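PDB 3GY9: GCN5-related N-acetyltransferase from Exiguobacterium sibiricum 255-15, which binds coenzyme A and probably transfers an acyl group from it to an acceptor that has not been identified. Local coordinates for residues G77-V82 with K100-A105; Y15-L20 with M51-S56; A96-I101 with Q124-Q129. All blocks are in the same frame, centred on the assembly; numbering follows the deposited sequence. Where two conformers were deposited one is given.

Interaction 1 (G77-V82 with K100-A105). With SO4 (sulfate ion), chain E; SO4 (sulfate ion), chain F.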
loop_
_atom_site.group_PDB
_atom_site.type_symbol
_atom_site.label_atom_id
_atom_site.label_comp_id
_atom_site.label_asym_id
_atom_site.label_seq_id
_atom_site.Cartn_x
_atom_site.Cartn_y
_atom_site.Cartn_z
ATOM N N GLY A 77 6.138 -1.030 10.788
ATOM C CA GLY A 77 5.598 -0.177 9.738
ATOM C C GLY A 77 4.182 -0.593 9.407
ATOM O O GLY A 77 3.807 -1.738 9.588
ATOM N N ARG A 78 3.400 0.369 8.936
ATOM C CA ARG A 78 2.027 0.149 8.530
ATOM C C ARG A 78 1.922 0.335 7.027
ATOM O O ARG A 78 2.369 1.372 6.504
ATOM C CB ARG A 78 1.119 1.167 9.218
ATOM C CG ARG A 78 -0.339 0.859 8.986
ATOM C CD ARG A 78 -1.218 1.921 9.627
ATOM N NE ARG A 78 -2.634 1.532 9.625
ATOM C CZ ARG A 78 -3.242 0.910 10.637
ATOM N NH1 ARG A 78 -2.590 0.534 11.721
ATOM N NH2 ARG A 78 -4.518 0.592 10.526
ATOM N N ILE A 79 1.373 -0.662 6.327
ATOM C CA ILE A 79 1.082 -0.553 4.912
ATOM C C ILE A 79 -0.258 0.159 4.757
ATOM O O ILE A 79 -1.230 -0.240 5.375
ATOM C CB ILE A 79 1.081 -1.942 4.257
ATOM C CG1 ILE A 79 2.511 -2.519 4.325
ATOM C CG2 ILE A 79 0.555 -1.871 2.823
ATOM C CD1 ILE A 79 2.617 -3.980 3.914
ATOM N N ARG A 80 -0.266 1.255 3.989
ATOM C CA ARG A 80 -1.409 2.153 3.955
ATOM C C ARG A 80 -1.879 2.468 2.571
ATOM O O ARG A 80 -1.098 2.572 1.636
ATOM C CB ARG A 80 -1.041 3.478 4.609
ATOM C CG ARG A 80 -0.512 3.307 6.032
ATOM C CD ARG A 80 -0.695 4.571 6.859
ATOM N NE ARG A 80 -2.097 4.869 7.104
ATOM C CZ ARG A 80 -2.559 6.017 7.585
ATOM N NH1 ARG A 80 -1.748 7.021 7.870
ATOM N NH2 ARG A 80 -3.859 6.178 7.727
ATOM N N HIS A 81 -3.183 2.688 2.481
ATOM C CA HIS A 81 -3.805 3.293 1.305
ATOM C C HIS A 81 -3.663 2.478 0.041
ATOM O O HIS A 81 -3.532 3.028 -1.046
ATOM C CB HIS A 81 -3.288 4.721 1.068
ATOM C CG HIS A 81 -3.314 5.595 2.285
ATOM N ND1 HIS A 81 -4.459 5.835 3.013
ATOM C CD2 HIS A 81 -2.326 6.294 2.897
ATOM C CE1 HIS A 81 -4.176 6.665 4.007
ATOM N NE2 HIS A 81 -2.880 6.934 3.970
ATOM N N VAL A 82 -3.706 1.159 0.148
ATOM C CA VAL A 82 -3.575 0.298 -1.018
ATOM C C VAL A 82 -4.916 0.183 -1.716
ATOM O O VAL A 82 -5.900 -0.229 -1.119
ATOM C CB VAL A 82 -3.119 -1.115 -0.601
ATOM C CG1 VAL A 82 -3.217 -2.073 -1.783
ATOM C CG2 VAL A 82 -1.708 -1.058 -0.041
ATOM N N LYS A 100 6.904 -4.674 -3.874
ATOM C CA LYS A 100 7.803 -3.529 -3.809
ATOM C C LYS A 100 7.777 -2.878 -2.422
ATOM O O LYS A 100 8.829 -2.609 -1.826
ATOM C CB LYS A 100 7.451 -2.502 -4.891
ATOM C CG LYS A 100 8.462 -1.381 -5.021
ATOM C CD LYS A 100 8.157 -0.500 -6.220
ATOM C CE LYS A 100 9.171 0.614 -6.370
ATOM N NZ LYS A 100 10.396 0.167 -7.121
ATOM N N ILE A 101 6.567 -2.654 -1.917
ATOM C CA ILE A 101 6.382 -2.080 -0.590
ATOM C C ILE A 101 7.070 -2.920 0.479
ATOM O O ILE A 101 7.793 -2.403 1.337
ATOM C CB ILE A 101 4.878 -1.960 -0.263
ATOM C CG1 ILE A 101 4.239 -0.847 -1.111
ATOM C CG2 ILE A 101 4.673 -1.669 1.228
ATOM C CD1 ILE A 101 2.718 -0.822 -1.078
HETATM N N MSE A 102 6.842 -4.227 0.445
HETATM C CA MSE A 102 7.354 -5.126 1.487
HETATM C C MSE A 102 8.877 -5.126 1.473
HETATM O O MSE A 102 9.534 -5.009 2.506
HETATM C CB MSE A 102 6.791 -6.533 1.292
HETATM C CG MSE A 102 5.307 -6.545 1.506
HETATM SE SE MSE A 102 4.476 -8.140 0.801
HETATM C CE MSE A 102 5.040 -9.121 2.079
ATOM N N SER A 103 9.436 -5.282 0.289
ATOM C CA SER A 103 10.877 -5.362 0.172
ATOM C C SER A 103 11.559 -4.081 0.679
ATOM O O SER A 103 12.577 -4.147 1.395
ATOM C CB SER A 103 11.252 -5.699 -1.269
ATOM O OG SER A 103 12.644 -5.829 -1.411
ATOM N N GLU A 104 10.992 -2.930 0.355
ATOM C CA GLU A 104 11.587 -1.684 0.802
ATOM C C GLU A 104 11.334 -1.442 2.290
ATOM O O GLU A 104 12.243 -1.040 3.006
ATOM C CB GLU A 104 11.066 -0.503 -0.008
ATOM C CG GLU A 104 11.713 0.816 0.363
ATOM C CD GLU A 104 11.295 1.943 -0.533
ATOM O OE1 GLU A 104 11.542 1.844 -1.757
ATOM O OE2 GLU A 104 10.723 2.926 -0.013
ATOM N N ALA A 105 10.108 -1.665 2.755
ATOM C CA ALA A 105 9.763 -1.335 4.115
ATOM C C ALA A 105 10.530 -2.167 5.116
ATOM O O ALA A 105 10.832 -1.701 6.215
ATOM C CB ALA A 105 8.261 -1.493 4.333
HETATM S S SO4 E . -4.950 2.653 5.916
HETATM O O1 SO4 E . -5.124 2.368 4.489
HETATM O O2 SO4 E . -5.529 3.946 6.263
HETATM O O3 SO4 E . -3.537 2.633 6.258
HETATM O O4 SO4 E . -5.602 1.604 6.711
HETATM S S SO4 F . -5.537 9.275 7.609
HETATM O O1 SO4 F . -6.224 8.067 7.152
HETATM O O2 SO4 F . -4.949 9.923 6.439
HETATM O O3 SO4 F . -4.554 8.903 8.639
HETATM O O4 SO4 F . -6.503 10.195 8.192
#
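I79 on the strand and I101 on the helix meet through their branches, and packing a helix onto a sheet here comes down to very few atoms. The closest pair is CG1 of I79 and CG2 of I101, 3.9 Å apart. I79 carries CG1 beside its backbone N (chi1 -65°) and continues outward in an extended chain, which lays CD1 4.1 Å from CG2 of I101. CD1 also reaches the next residue of the helix, 4.4 Å from CG of the selenomethionine M102. The side chains of the two isoleucines lie at a slant to each other, and all three residues are buried; F128 covers I79 and M102 from beyond the two segments.

The other face of the strand is polar and more open, R80 being partly exposed there. R80 binds two sulfate ions, most likely picked up from the crystallisation solution, and H81 helps hold the first. That ion is gripped by R80 NE to its O3 (2.8 Å, 162°), by R80 NH2 to its O2 (3.1 Å), and by a nearly straight bond from the backbone N of H81 to its O1 (2.8 Å). The second takes its straightest bond at its O3 from R80 NH2 (3.0 Å, 167°). A bend at chi3 brings one face of the guanidinium over NE2 of H81. E42 makes a salt bridge with NH1, so R80 has protein and ion partners together.

The apolar side belongs to the beta-alpha-beta unit of strand 76-84, helix 93-105 and strand 111-114, the coenzyme A-binding core of the GNAT fold.

Interaction 2 (Y15-L20 with M51-S56). With SO4 (sulfate ion), chain C.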
loop_
_atom_site.group_PDB
_atom_site.type_symbol
_atom_site.label_atom_id
_atom_site.label_comp_id
_atom_site.label_asym_id
_atom_site.label_seq_id
_atom_site.Cartn_x
_atom_site.Cartn_y
_atom_site.Cartn_z
ATOM N N TYR A 15 0.061 14.042 -10.818
ATOM C CA TYR A 15 -0.754 12.909 -11.294
ATOM C C TYR A 15 -2.194 13.310 -11.332
ATOM O O TYR A 15 -2.641 14.131 -10.513
ATOM C CB TYR A 15 -0.652 11.714 -10.347
ATOM C CG TYR A 15 0.746 11.223 -10.118
ATOM C CD1 TYR A 15 1.341 10.306 -10.984
ATOM C CD2 TYR A 15 1.498 11.709 -9.049
ATOM C CE1 TYR A 15 2.651 9.860 -10.766
ATOM C CE2 TYR A 15 2.792 11.274 -8.830
ATOM C CZ TYR A 15 3.355 10.361 -9.682
ATOM O OH TYR A 15 4.640 9.962 -9.437
ATOM N N ASN A 16 -2.958 12.714 -12.246
ATOM C CA ASN A 16 -4.410 12.875 -12.193
ATOM C C ASN A 16 -4.999 11.827 -11.277
ATOM O O ASN A 16 -5.117 10.660 -11.658
ATOM C CB ASN A 16 -5.026 12.757 -13.578
ATOM C CG ASN A 16 -6.536 13.016 -13.576
ATOM O OD1 ASN A 16 -7.100 13.354 -12.522
ATOM N ND2 ASN A 16 -7.190 12.881 -14.743
ATOM N N TRP A 17 -5.380 12.252 -10.081
ATOM C CA TRP A 17 -5.942 11.353 -9.073
ATOM C C TRP A 17 -7.450 11.207 -9.149
ATOM O O TRP A 17 -8.030 10.411 -8.405
ATOM C CB TRP A 17 -5.629 11.875 -7.663
ATOM C CG TRP A 17 -4.187 11.899 -7.336
ATOM C CD1 TRP A 17 -3.368 12.984 -7.354
ATOM C CD2 TRP A 17 -3.381 10.784 -6.942
ATOM N NE1 TRP A 17 -2.095 12.612 -6.986
ATOM C CE2 TRP A 17 -2.074 11.264 -6.738
ATOM C CE3 TRP A 17 -3.633 9.426 -6.747
ATOM C CZ2 TRP A 17 -1.030 10.433 -6.330
ATOM C CZ3 TRP A 17 -2.584 8.600 -6.343
ATOM C CH2 TRP A 17 -1.307 9.110 -6.147
ATOM N N LEU A 18 -8.109 12.001 -9.986
ATOM C CA LEU A 18 -9.578 12.012 -9.989
ATOM C C LEU A 18 -10.205 10.641 -10.255
ATOM O O LEU A 18 -11.176 10.283 -9.588
ATOM C CB LEU A 18 -10.144 13.067 -10.920
ATOM C CG LEU A 18 -10.036 14.464 -10.347
ATOM C CD1 LEU A 18 -10.607 15.443 -11.350
ATOM C CD2 LEU A 18 -10.758 14.590 -8.987
ATOM N N PRO A 19 -9.706 9.897 -11.257
ATOM C CA PRO A 19 -10.314 8.567 -11.445
ATOM C C PRO A 19 -10.243 7.658 -10.221
ATOM O O PRO A 19 -11.242 7.035 -9.849
ATOM C CB PRO A 19 -9.527 7.987 -12.615
ATOM C CG PRO A 19 -9.018 9.181 -13.359
ATOM C CD PRO A 19 -8.746 10.229 -12.331
ATOM N N LEU A 20 -9.088 7.628 -9.574
ATOM C CA LEU A 20 -8.889 6.819 -8.364
ATOM C C LEU A 20 -9.801 7.294 -7.222
ATOM O O LEU A 20 -10.402 6.487 -6.499
ATOM C CB LEU A 20 -7.411 6.859 -7.941
ATOM C CG LEU A 20 -6.813 5.580 -7.371
ATOM C CD1 LEU A 20 -6.845 4.451 -8.356
ATOM C CD2 LEU A 20 -5.393 5.867 -6.924
HETATM N N MSE A 51 5.166 6.403 -0.708
HETATM C CA MSE A 51 3.907 6.155 -1.382
HETATM C C MSE A 51 4.238 5.828 -2.817
HETATM O O MSE A 51 5.085 6.504 -3.434
HETATM C CB MSE A 51 3.013 7.380 -1.343
HETATM C CG MSE A 51 1.667 7.236 -2.016
HETATM SE SE MSE A 51 0.583 5.702 -1.417
HETATM C CE MSE A 51 0.704 6.008 0.453
ATOM N N PHE A 52 3.582 4.791 -3.337
ATOM C CA PHE A 52 3.780 4.382 -4.723
ATOM C C PHE A 52 2.503 4.474 -5.530
ATOM O O PHE A 52 1.408 4.376 -4.993
ATOM C CB PHE A 52 4.300 2.942 -4.787
ATOM C CG PHE A 52 5.588 2.754 -4.072
ATOM C CD1 PHE A 52 6.778 3.126 -4.668
ATOM C CD2 PHE A 52 5.621 2.209 -2.798
ATOM C CE1 PHE A 52 7.983 2.974 -3.996
ATOM C CE2 PHE A 52 6.839 2.052 -2.119
ATOM C CZ PHE A 52 8.015 2.432 -2.731
ATOM N N VAL A 53 2.675 4.652 -6.841
ATOM C CA VAL A 53 1.583 4.507 -7.791
ATOM C C VAL A 53 1.974 3.522 -8.878
ATOM O O VAL A 53 3.162 3.431 -9.239
ATOM C CB VAL A 53 1.177 5.843 -8.485
ATOM C CG1 VAL A 53 0.379 6.688 -7.528
ATOM C CG2 VAL A 53 2.382 6.573 -9.037
ATOM N N ALA A 54 0.965 2.819 -9.397
ATOM C CA ALA A 54 1.138 1.960 -10.568
ATOM C C ALA A 54 0.613 2.753 -11.755
ATOM O O ALA A 54 -0.516 3.226 -11.728
ATOM C CB ALA A 54 0.366 0.690 -10.416
ATOM N N LEU A 55 1.461 2.912 -12.763
ATOM C CA LEU A 55 1.124 3.630 -13.968
ATOM C C LEU A 55 0.976 2.680 -15.129
ATOM O O LEU A 55 1.827 1.808 -15.354
ATOM C CB LEU A 55 2.202 4.639 -14.310
ATOM C CG LEU A 55 2.418 5.744 -13.290
ATOM C CD1 LEU A 55 3.518 6.634 -13.781
ATOM C CD2 LEU A 55 1.169 6.573 -13.051
ATOM N N SER A 56 -0.081 2.887 -15.904
ATOM C CA SER A 56 -0.291 2.131 -17.127
ATOM C C SER A 56 0.713 2.509 -18.219
ATOM O O SER A 56 1.478 3.457 -18.080
ATOM C CB SER A 56 -1.699 2.368 -17.654
ATOM O OG SER A 56 -1.779 3.618 -18.338
HETATM S S SO4 C . -5.074 10.862 -17.201
HETATM O O1 SO4 C . -5.495 10.409 -18.520
HETATM O O2 SO4 C . -3.636 10.684 -17.066
HETATM O O3 SO4 C . -5.755 10.067 -16.187
HETATM O O4 SO4 C . -5.401 12.272 -17.020
#
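V53 receives two aromatic side chains from the 15-20 segment, one on each methyl, a compact example of how a loop entering a helix is seated on a sheet. In W17, CB places CG beside the backbone N (chi1 -64°), and the indole extends toward the strand. On one face of the ring sits CB of Y15, 3.7 Å above the plane and displaced from the ring centre, while CD2 of L20 lies at the edge. NE1 donates to the carbonyl O of F12. At the far end of the benzo ring, CZ3 is 3.7 Å and CH2 3.3 Å from CG1 of V53, a tight, roughly right-angled approach; CZ2 is at the margin, 4.2 Å from the same methyl.

Y15 meets V53 from the opposite direction, with CE1 3.7 Å from CG2. The same CE1 lies 4.3 Å from CD2 of L55, and the hydroxyl is hydrogen-bonded to E7. Next along the chain, OD1 of N16 accepts a capping bond from the backbone N of L18.

Across the contact the chemistry is wholly apolar, which suggests that complementary shape and partial burial hold the segments together; the bonds to F12 and E7 satisfy polar atoms and probably help to position the rings.

Interaction 3 (A96-I101 with Q124-Q129)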
loop_
_atom_site.group_PDB
_atom_site.type_symbol
_atom_site.label_atom_id
_atom_site.label_comp_id
_atom_site.label_asym_id
_atom_site.label_seq_id
_atom_site.Cartn_x
_atom_site.Cartn_y
_atom_site.Cartn_z
ATOM N N ALA A 96 2.424 -6.760 -7.481
ATOM C CA ALA A 96 3.670 -6.056 -7.767
ATOM C C ALA A 96 3.863 -4.883 -6.812
ATOM O O ALA A 96 4.961 -4.637 -6.329
ATOM C CB ALA A 96 3.682 -5.551 -9.191
ATOM N N LEU A 97 2.778 -4.175 -6.530
ATOM C CA LEU A 97 2.818 -3.064 -5.595
ATOM C C LEU A 97 3.224 -3.522 -4.180
ATOM O O LEU A 97 4.133 -2.954 -3.574
ATOM C CB LEU A 97 1.452 -2.398 -5.588
ATOM C CG LEU A 97 1.192 -1.230 -4.664
ATOM C CD1 LEU A 97 2.100 -0.038 -4.965
ATOM C CD2 LEU A 97 -0.283 -0.821 -4.777
ATOM N N LEU A 98 2.550 -4.547 -3.657
ATOM C CA LEU A 98 2.875 -5.044 -2.324
ATOM C C LEU A 98 4.278 -5.602 -2.247
ATOM O O LEU A 98 4.970 -5.395 -1.259
ATOM C CB LEU A 98 1.870 -6.079 -1.863
ATOM C CG LEU A 98 0.744 -5.545 -0.967
ATOM C CD1 LEU A 98 1.304 -5.136 0.415
ATOM C CD2 LEU A 98 0.034 -4.366 -1.599
ATOM N N GLU A 99 4.715 -6.312 -3.275
ATOM C CA GLU A 99 6.078 -6.884 -3.263
ATOM C C GLU A 99 7.137 -5.781 -3.179
ATOM O O GLU A 99 8.114 -5.921 -2.451
ATOM C CB GLU A 99 6.319 -7.827 -4.453
ATOM C CG GLU A 99 5.548 -9.125 -4.293
ATOM C CD GLU A 99 5.759 -10.117 -5.413
ATOM O OE1 GLU A 99 6.294 -9.738 -6.481
ATOM O OE2 GLU A 99 5.359 -11.286 -5.214
ATOM N N LYS A 100 6.904 -4.674 -3.874
ATOM C CA LYS A 100 7.803 -3.529 -3.809
ATOM C C LYS A 100 7.777 -2.878 -2.422
ATOM O O LYS A 100 8.829 -2.609 -1.826
ATOM C CB LYS A 100 7.451 -2.502 -4.891
ATOM C CG LYS A 100 8.462 -1.381 -5.021
ATOM C CD LYS A 100 8.157 -0.500 -6.220
ATOM C CE LYS A 100 9.171 0.614 -6.370
ATOM N NZ LYS A 100 10.396 0.167 -7.121
ATOM N N ILE A 101 6.567 -2.654 -1.917
ATOM C CA ILE A 101 6.382 -2.080 -0.590
ATOM C C ILE A 101 7.070 -2.920 0.479
ATOM O O ILE A 101 7.793 -2.403 1.337
ATOM C CB ILE A 101 4.878 -1.960 -0.263
ATOM C CG1 ILE A 101 4.239 -0.847 -1.111
ATOM C CG2 ILE A 101 4.673 -1.669 1.228
ATOM C CD1 ILE A 101 2.718 -0.822 -1.078
ATOM N N GLN A 124 -3.037 -12.905 2.745
ATOM C CA GLN A 124 -2.504 -14.198 3.154
ATOM C C GLN A 124 -1.630 -14.811 2.075
ATOM O O GLN A 124 -0.613 -15.418 2.393
ATOM C CB GLN A 124 -3.602 -15.154 3.606
ATOM C CG GLN A 124 -4.237 -14.675 4.917
ATOM C CD GLN A 124 -4.755 -15.793 5.775
ATOM O OE1 GLN A 124 -4.078 -16.803 5.977
ATOM N NE2 GLN A 124 -5.956 -15.610 6.316
ATOM N N GLY A 125 -1.993 -14.613 0.805
ATOM C CA GLY A 125 -1.181 -15.116 -0.310
ATOM C C GLY A 125 0.211 -14.508 -0.346
ATOM O O GLY A 125 1.160 -15.115 -0.838
ATOM N N LEU A 126 0.336 -13.303 0.186
ATOM C CA LEU A 126 1.624 -12.634 0.297
ATOM C C LEU A 126 2.436 -13.030 1.547
ATOM O O LEU A 126 3.580 -12.588 1.716
ATOM C CB LEU A 126 1.410 -11.134 0.305
ATOM C CG LEU A 126 0.867 -10.509 -0.985
ATOM C CD1 LEU A 126 0.385 -9.085 -0.704
ATOM C CD2 LEU A 126 1.928 -10.520 -2.094
ATOM N N GLY A 127 1.826 -13.809 2.435
ATOM C CA GLY A 127 2.507 -14.307 3.625
ATOM C C GLY A 127 2.039 -13.696 4.933
ATOM O O GLY A 127 2.490 -14.123 5.996
ATOM N N PHE A 128 1.140 -12.706 4.872
ATOM C CA PHE A 128 0.622 -12.082 6.103
ATOM C C PHE A 128 -0.253 -13.027 6.910
ATOM O O PHE A 128 -0.982 -13.862 6.370
ATOM C CB PHE A 128 -0.207 -10.831 5.822
ATOM C CG PHE A 128 0.604 -9.675 5.327
ATOM C CD1 PHE A 128 0.898 -9.550 3.977
ATOM C CD2 PHE A 128 1.086 -8.718 6.203
ATOM C CE1 PHE A 128 1.665 -8.487 3.511
ATOM C CE2 PHE A 128 1.854 -7.651 5.739
ATOM C CZ PHE A 128 2.147 -7.549 4.393
ATOM N N GLN A 129 -0.167 -12.866 8.225
ATOM C CA GLN A 129 -0.979 -13.621 9.164
ATOM C C GLN A 129 -2.188 -12.800 9.569
ATOM O O GLN A 129 -2.060 -11.633 9.940
ATOM C CB GLN A 129 -0.173 -13.964 10.417
ATOM C CG GLN A 129 -0.919 -14.839 11.436
ATOM C CD GLN A 129 -0.124 -15.055 12.715
ATOM O OE1 GLN A 129 1.026 -14.620 12.822
ATOM N NE2 GLN A 129 -0.735 -15.721 13.695
#
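With chi1 at -66°, L126 sets CG beside its backbone N, and an extended chi2 carries CD1 out to the helix, where L98 waits with an unusual chi1 of -97°, well off the staggered position. The two side chains cross at about a right angle. CD1 of L126 settles against the root of L98, 3.5 Å from its CB and 3.6 Å from its CG, so one methyl makes the close packing. The other branch of L126 touches more lightly, its CD2 lying 4.5 Å from CG of the exposed E99, at the solvent side.

Helix 120-125 terminates in a Schellman motif: G127 adopts a positive phi of 110°, and its N donates to the carbonyl O of Q124 at 2.9 Å. L126 is the residue just before the glycine and points toward helix 93-105; the turn at G127 then takes the chain to F128, which goes into the core. L98 in turn rests on I79 and V82 of the central strand.

The contact therefore ties the C-terminal end of one helix to the side of another. The side chain of L98 lies close to the bound coenzyme A, placing this packing beside the cofactor site of a GNAT fold.

Overall arrangement
Helix 93-105 is common to interactions 1 and 3, which share K100 and I101 and have their centres 9 Å apart; F128 joins them, its CZ lying 3.6 Å from CD1 of I79 and its CE1 3.7 Å from CE of M102. Interaction 2 is on the other side of the sheet, its centre about 16 Å from that of interaction 1 and about 20 Å from that of interaction 3. F52 bridges the gap, leaving strand 50-55 away from Y15 and W17 to pack on L97, K100 and I101. Coenzyme A lies about 6 Å from the side chain of L98, about 9 Å from that of I79 and about 13 Å from that of W17, while V82 lines its pocket.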